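Local coordinates for methyltransferase domain-containing protein (Serratia marcescens, PDB 7CLU), which probably transfers a methyl group from S-adenosyl-L-methionine to a hydroxyl oxygen of an intermediate in the synthesis of the pigment prodigiosin, at residues R36-A40 / A41-A45; G93-G96 / R97-T101; G180-P183 / M184-D188. One frame throughout, in Å; residues are numbered along the deposited sequence.

Contact 1: R36-A40 / A41-A45; sequences RDADA and AHIAA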
loop_
_atom_site.group_PDB
_atom_site.type_symbol
_atom_site.label_atom_id
_atom_site.label_comp_id
_atom_site.label_asym_id
_atom_site.label_seq_id
_atom_site.Cartn_x
_atom_site.Cartn_y
_atom_site.Cartn_z
ATOM N N ARG A 36 -22.847 15.196 12.140
ATOM C CA ARG A 36 -24.021 14.760 11.394
ATOM C C ARG A 36 -23.577 13.878 10.234
ATOM O O ARG A 36 -22.389 13.771 9.929
ATOM C CB ARG A 36 -24.837 15.958 10.881
ATOM C CG ARG A 36 -26.329 15.652 10.598
ATOM C CD ARG A 36 -27.224 16.867 10.877
ATOM N NE ARG A 36 -27.164 17.282 12.281
ATOM C CZ ARG A 36 -27.970 16.819 13.241
ATOM N NH1 ARG A 36 -28.907 15.924 12.956
ATOM N NH2 ARG A 36 -27.840 17.250 14.494
ATOM N N ASP A 37 -24.545 13.192 9.636
ATOM C CA ASP A 37 -24.376 12.564 8.336
ATOM C C ASP A 37 -24.557 13.605 7.228
ATOM O O ASP A 37 -25.185 14.647 7.432
ATOM C CB ASP A 37 -25.379 11.427 8.173
ATOM C CG ASP A 37 -25.158 10.313 9.156
ATOM O OD1 ASP A 37 -24.185 10.396 9.943
ATOM O OD2 ASP A 37 -25.962 9.343 9.147
ATOM N N ALA A 38 -23.999 13.318 6.047
ATOM C CA ALA A 38 -24.032 14.297 4.964
ATOM C C ALA A 38 -23.763 13.636 3.619
ATOM O O ALA A 38 -23.050 12.635 3.530
ATOM C CB ALA A 38 -23.013 15.418 5.194
ATOM N N ASP A 39 -24.319 14.231 2.563
ATOM C CA ASP A 39 -24.099 13.722 1.220
ATOM C C ASP A 39 -22.796 14.274 0.652
ATOM O O ASP A 39 -22.161 15.162 1.229
ATOM C CB ASP A 39 -25.278 14.054 0.305
ATOM C CG ASP A 39 -25.430 15.556 0.024
ATOM O OD1 ASP A 39 -24.525 16.362 0.329
ATOM O OD2 ASP A 39 -26.490 15.937 -0.522
ATOM N N ALA A 40 -22.414 13.747 -0.511
ATOM C CA ALA A 40 -21.103 14.072 -1.073
ATOM C C ALA A 40 -20.957 15.562 -1.354
ATOM O O ALA A 40 -19.882 16.137 -1.141
ATOM C CB ALA A 40 -20.867 13.263 -2.344
ATOM N N ALA A 41 -22.023 16.215 -1.826
ATOM C CA ALA A 41 -21.893 17.607 -2.248
ATOM C C ALA A 41 -21.605 18.518 -1.063
ATOM O O ALA A 41 -20.830 19.474 -1.184
ATOM C CB ALA A 41 -23.151 18.057 -2.998
ATOM N N HIS A 42 -22.195 18.220 0.099
ATOM C CA HIS A 42 -21.996 19.048 1.283
ATOM C C HIS A 42 -20.685 18.735 1.995
ATOM O O HIS A 42 -20.058 19.641 2.564
ATOM C CB HIS A 42 -23.179 18.876 2.238
ATOM C CG HIS A 42 -24.447 19.481 1.721
ATOM N ND1 HIS A 42 -25.263 18.837 0.814
ATOM C CD2 HIS A 42 -25.023 20.683 1.961
ATOM C CE1 HIS A 42 -26.294 19.611 0.527
ATOM N NE2 HIS A 42 -26.172 20.737 1.209
ATOM N N ILE A 43 -20.260 17.473 1.988
ATOM C CA ILE A 43 -18.904 17.173 2.438
ATOM C C ILE A 43 -17.895 17.933 1.585
ATOM O O ILE A 43 -16.959 18.551 2.107
ATOM C CB ILE A 43 -18.643 15.655 2.409
ATOM C CG1 ILE A 43 -19.605 14.921 3.329
ATOM C CG2 ILE A 43 -17.174 15.345 2.762
ATOM C CD1 ILE A 43 -19.530 13.425 3.199
ATOM N N ALA A 44 -18.083 17.922 0.263
ATOM C CA ALA A 44 -17.162 18.637 -0.617
ATOM C C ALA A 44 -17.187 20.141 -0.364
ATOM O O ALA A 44 -16.155 20.810 -0.496
ATOM C CB ALA A 44 -17.491 18.341 -2.078
ATOM N N ALA A 45 -18.349 20.691 -0.012
ATOM C CA ALA A 45 -18.418 22.100 0.354
ATOM C C ALA A 45 -17.609 22.373 1.613
ATOM O O ALA A 45 -16.780 23.289 1.646
ATOM C CB ALA A 45 -19.878 22.516 0.549
#
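Asp39 OD1 takes two hydrogen bonds from the same residue, His42: one from the backbone N at 3.0 Å and one from the ring ND1 at 2.6 Å. The first identifies Asp39 as the N-cap of helix 40-47 in the O-methyltransferase dimerisation domain, whose helices followed by the hairpin 68-70/73-75 are consistent with a winged helix-turn-helix. The second is a His-carboxylate bond, and its short length goes with a good N-H...O angle of 159°. ND1 approaches OD1 on the syn side, somewhat out of the carboxylate plane, whereas OD1 lies almost exactly in the plane of the imidazole, at its edge. The carboxylate and ring planes stand 32° apart. The Asp39 side chain folds back over the start of the helix, CG between the backbone N and the carbonyl carbon (chi1 67°), and this brings OD1 to both donors. With the carboxylate beside the first N-H groups of the helix, its negative charge is probably stabilised, and the carboxylate in turn would tend to support a proton on ND1.

The backbone oxygen of Asp39 begins the regular pattern, accepting from Ile43 N at 3.1 Å, with a weak second bond from His42 N. Ala40 O follows, taking Ala44 N at 2.9 Å. On the inner side, Ala38 backbone-pairs with Tyr74 of strand 73-75, while Ala40 and Ile43 both rest on Leu58 of helix 51-63 and on Tyr74, so the loop that leads from helix 15-26 into helix 40-47 is laid along strand 73-75 just before the cap. Ile43 CG1, beside its own backbone N, passes 3.3 Å from Asp39 O and meets Ala38 CB at 3.9 Å.

Contact 2: G93-G96 / R97-T101; sequences GWLG and RHIDT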
loop_
_atom_site.group_PDB
_atom_site.type_symbol
_atom_site.label_atom_id
_atom_site.label_comp_id
_atom_site.label_asym_id
_atom_site.label_seq_id
_atom_site.Cartn_x
_atom_site.Cartn_y
_atom_site.Cartn_z
ATOM N N GLY A 93 -3.658 10.507 11.937
ATOM C CA GLY A 93 -3.141 11.506 11.014
ATOM C C GLY A 93 -1.625 11.563 10.951
ATOM O O GLY A 93 -1.051 11.792 9.880
ATOM N N TRP A 94 -0.947 11.359 12.083
ATOM C CA TRP A 94 0.511 11.427 12.021
ATOM C C TRP A 94 1.063 10.348 11.105
ATOM O O TRP A 94 1.948 10.617 10.286
ATOM C CB TRP A 94 1.164 11.313 13.402
ATOM C CG TRP A 94 2.672 11.472 13.261
ATOM C CD1 TRP A 94 3.391 12.636 13.362
ATOM C CD2 TRP A 94 3.617 10.447 12.914
ATOM N NE1 TRP A 94 4.725 12.387 13.131
ATOM C CE2 TRP A 94 4.888 11.055 12.847
ATOM C CE3 TRP A 94 3.512 9.075 12.661
ATOM C CZ2 TRP A 94 6.042 10.333 12.540
ATOM C CZ3 TRP A 94 4.659 8.364 12.351
ATOM C CH2 TRP A 94 5.903 8.992 12.296
ATOM N N LEU A 95 0.552 9.118 11.220
ATOM C CA LEU A 95 1.029 8.058 10.339
ATOM C C LEU A 95 0.738 8.389 8.884
ATOM O O LEU A 95 1.590 8.197 8.007
ATOM C CB LEU A 95 0.404 6.724 10.727
ATOM C CG LEU A 95 0.786 5.469 9.927
ATOM C CD1 LEU A 95 2.294 5.268 9.945
ATOM C CD2 LEU A 95 0.066 4.234 10.495
ATOM N N GLY A 96 -0.464 8.895 8.608
ATOM C CA GLY A 96 -0.798 9.284 7.251
ATOM C C GLY A 96 0.197 10.256 6.656
ATOM O O GLY A 96 0.625 10.099 5.506
ATOM N N ARG A 97 0.577 11.284 7.423
ATOM C CA ARG A 97 1.512 12.258 6.872
ATOM C C ARG A 97 2.930 11.699 6.812
ATOM O O ARG A 97 3.684 12.036 5.892
ATOM C CB ARG A 97 1.485 13.564 7.667
ATOM C CG ARG A 97 2.142 14.716 6.898
ATOM C CD ARG A 97 2.081 16.049 7.641
ATOM N NE ARG A 97 2.584 15.927 9.003
ATOM C CZ ARG A 97 3.849 16.128 9.358
ATOM N NH1 ARG A 97 4.763 16.476 8.449
ATOM N NH2 ARG A 97 4.201 15.976 10.630
ATOM N N HIS A 98 3.298 10.834 7.759
ATOM C CA HIS A 98 4.566 10.116 7.655
ATOM C C HIS A 98 4.620 9.293 6.372
ATOM O O HIS A 98 5.649 9.251 5.686
ATOM C CB HIS A 98 4.752 9.221 8.884
ATOM C CG HIS A 98 6.106 8.579 8.982
ATOM N ND1 HIS A 98 7.278 9.305 9.031
ATOM C CD2 HIS A 98 6.468 7.277 9.072
ATOM C CE1 HIS A 98 8.303 8.478 9.136
ATOM N NE2 HIS A 98 7.838 7.242 9.165
ATOM N N ILE A 99 3.508 8.644 6.029
ATOM C CA ILE A 99 3.415 7.894 4.779
ATOM C C ILE A 99 3.483 8.837 3.579
ATOM O O ILE A 99 4.294 8.647 2.668
ATOM C CB ILE A 99 2.128 7.039 4.767
ATOM C CG1 ILE A 99 2.305 5.814 5.672
ATOM C CG2 ILE A 99 1.789 6.599 3.338
ATOM C CD1 ILE A 99 1.011 5.234 6.249
ATOM N N ASP A 100 2.653 9.884 3.566
ATOM C CA ASP A 100 2.595 10.740 2.380
ATOM C C ASP A 100 3.941 11.400 2.086
ATOM O O ASP A 100 4.384 11.421 0.933
ATOM C CB ASP A 100 1.521 11.812 2.538
ATOM C CG ASP A 100 0.125 11.246 2.465
ATOM O OD1 ASP A 100 -0.066 10.208 1.794
ATOM O OD2 ASP A 100 -0.766 11.846 3.080
ATOM N N THR A 101 4.607 11.920 3.117
ATOM C CA THR A 101 5.787 12.765 2.952
ATOM C C THR A 101 7.101 11.987 2.936
ATOM O O THR A 101 8.114 12.514 2.461
ATOM C CB THR A 101 5.837 13.810 4.079
ATOM O OG1 THR A 101 5.983 13.153 5.343
ATOM C CG2 THR A 101 4.557 14.635 4.115
HETATM O O HOH W 1 6.019 15.475 12.869
#
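Trp94 and His98, one helical turn apart, lie side by side and point the same way, forming an offset stack. The centroids of the Trp94 six-membered ring and the His98 imidazole are 4.5 Å apart, with planes at 18°. Trp94 CH2 touches the imidazole from above one face, 3.3 Å from His98 CG, near the rim. In return His98 CB makes a CH-pi contact over the Trp94 face, 3.8 Å from the centroid of the six-membered ring. Both side chains hold CG anti to the backbone N (chi1 -177° and -172°), which sends the two rings off the helix in step. A water in the plane of both groups weakly links Trp94 NE1 with Arg97 NH2. On another side of the helix Leu95 CG lies 3.7 Å from Ile99 CD1, the two chains crossing at an angle. Helix 93-107 thus has an aromatic side, with the Trp94 side chain about 8 Å from that of Gln146, which binds S-adenosyl-L-homocysteine, and a dimer-interface side. Trp94 and Leu95 pack against Phe148 of helix 139-152, Asp100 forms a salt bridge with Lys19 of helix 15-26, and Leu95 and Ile99 meet Met12 and Phe15 of the second subunit.

Contact 3: G180-P183 / M184-D188; sequences GSLP and MAIAD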
loop_
_atom_site.group_PDB
_atom_site.type_symbol
_atom_site.label_atom_id
_atom_site.label_comp_id
_atom_site.label_asym_id
_atom_site.label_seq_id
_atom_site.Cartn_x
_atom_site.Cartn_y
_atom_site.Cartn_z
ATOM N N GLY A 180 7.686 8.994 28.241
ATOM C CA GLY A 180 7.633 8.590 29.640
ATOM C C GLY A 180 6.525 7.628 30.013
ATOM O O GLY A 180 6.356 7.348 31.207
ATOM N N SER A 181 5.828 7.061 29.020
ATOM C CA SER A 181 4.654 6.230 29.257
ATOM C C SER A 181 4.979 4.980 30.057
ATOM O O SER A 181 4.184 4.552 30.909
ATOM C CB SER A 181 4.038 5.851 27.918
ATOM O OG SER A 181 3.353 6.972 27.436
ATOM N N LEU A 182 6.125 4.355 29.779
ATOM C CA LEU A 182 6.444 3.117 30.476
ATOM C C LEU A 182 6.813 3.375 31.929
ATOM O O LEU A 182 6.213 2.741 32.813
ATOM C CB LEU A 182 7.533 2.354 29.722
ATOM C CG LEU A 182 8.225 1.192 30.434
ATOM C CD1 LEU A 182 7.225 0.151 30.852
ATOM C CD2 LEU A 182 9.301 0.589 29.486
ATOM N N PRO A 183 7.745 4.279 32.263
ATOM C CA PRO A 183 8.016 4.499 33.694
ATOM C C PRO A 183 6.834 5.090 34.445
ATOM O O PRO A 183 6.721 4.871 35.656
ATOM C CB PRO A 183 9.236 5.436 33.696
ATOM C CG PRO A 183 9.305 5.998 32.329
ATOM C CD PRO A 183 8.728 4.979 31.413
ATOM N N MET A 184 5.932 5.814 33.775
ATOM C CA MET A 184 4.687 6.206 34.435
ATOM C C MET A 184 3.860 4.980 34.824
ATOM O O MET A 184 3.372 4.881 35.958
ATOM C CB MET A 184 3.880 7.147 33.534
ATOM C CG MET A 184 4.414 8.554 33.552
ATOM S SD MET A 184 3.580 9.718 32.462
ATOM C CE MET A 184 3.526 8.830 30.952
ATOM N N ALA A 185 3.702 4.024 33.902
ATOM C CA ALA A 185 2.919 2.833 34.215
ATOM C C ALA A 185 3.574 2.027 35.331
ATOM O O ALA A 185 2.881 1.456 36.186
ATOM C CB ALA A 185 2.726 1.977 32.966
ATOM N N ILE A 186 4.913 1.995 35.351
ATOM C CA ILE A 186 5.625 1.319 36.430
ATOM C C ILE A 186 5.335 2.004 37.758
ATOM O O ILE A 186 4.933 1.354 38.728
ATOM C CB ILE A 186 7.135 1.263 36.136
ATOM C CG1 ILE A 186 7.392 0.481 34.847
ATOM C CG2 ILE A 186 7.876 0.616 37.288
ATOM C CD1 ILE A 186 8.818 0.629 34.317
ATOM N N ALA A 187 5.492 3.336 37.805
ATOM C CA ALA A 187 5.188 4.106 39.015
ATOM C C ALA A 187 3.774 3.857 39.511
ATOM O O ALA A 187 3.527 3.842 40.727
ATOM C CB ALA A 187 5.350 5.606 38.761
ATOM N N ASP A 188 2.821 3.719 38.585
ATOM C CA ASP A 188 1.429 3.554 38.987
ATOM C C ASP A 188 1.188 2.216 39.680
ATOM O O ASP A 188 0.234 2.096 40.463
ATOM C CB ASP A 188 0.503 3.684 37.775
ATOM C CG ASP A 188 0.579 5.058 37.106
ATOM O OD1 ASP A 188 0.956 6.059 37.751
ATOM O OD2 ASP A 188 0.233 5.126 35.919
#
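The flat peptide group joining Gly180 to Ser181 carries the Met184 methyl over one face: CE lies 3.2 Å from Gly180 O and 3.3 Å from Ser181 CA. At the oxygen end of the same group, Met184 N donates to Gly180 O at 3.0 Å, nearly in line with the carbonyl bond. One residue thus meets this peptide twice, by its N-H and by its side chain. The methionine chain runs out extended at chi2 and then bends at chi3 (-48°), and this bend returns CE to the peptide; Met184 CG is also near, 3.3 Å from Gly180 O. Gly180, with a positive phi of 85°, is the N-cap of helix 181-189 and the last glycine of the G-x-G-x-G sequence that follows strand 171-175, the cofactor-loop motif of Rossmann-like methyltransferases. The helix is the crossover of the beta-alpha-beta unit ending in strand 194-199. Its inner side is apolar: Leu182 CD1 meets Ile186 CD1 at 3.8 Å, the two chains crossing obliquely, and both rest on Phe172 of strand 171-175. Ser181 and Ala185 face Ile157 of helix 154-163. Farther along, Ala187 N donates to Pro183 O at 2.9 Å.

Overall arrangement
All three contacts are local and partly buried, hold different helices and do not touch one another. Contact 1, in the dimerisation domain, its centre about 34 Å from the centre of the chain, is the one carried mainly by a side-chain hydrogen bond across its segments; two of its touching residues, Ala41 and His42, are exposed. Contact 2, its centre about 13 Å from the centre of the chain, is aromatic on one side and apolar toward the second subunit. Contact 3, with no exposed touching residue, packs aliphatic groups against the Rossmann-like sheet. It lies on the opposite side of the centre from contact 2; its centre is about 43 Å from that of contact 1. Contacts 1 and 3 each include an N-cap, aspartate and glycine respectively.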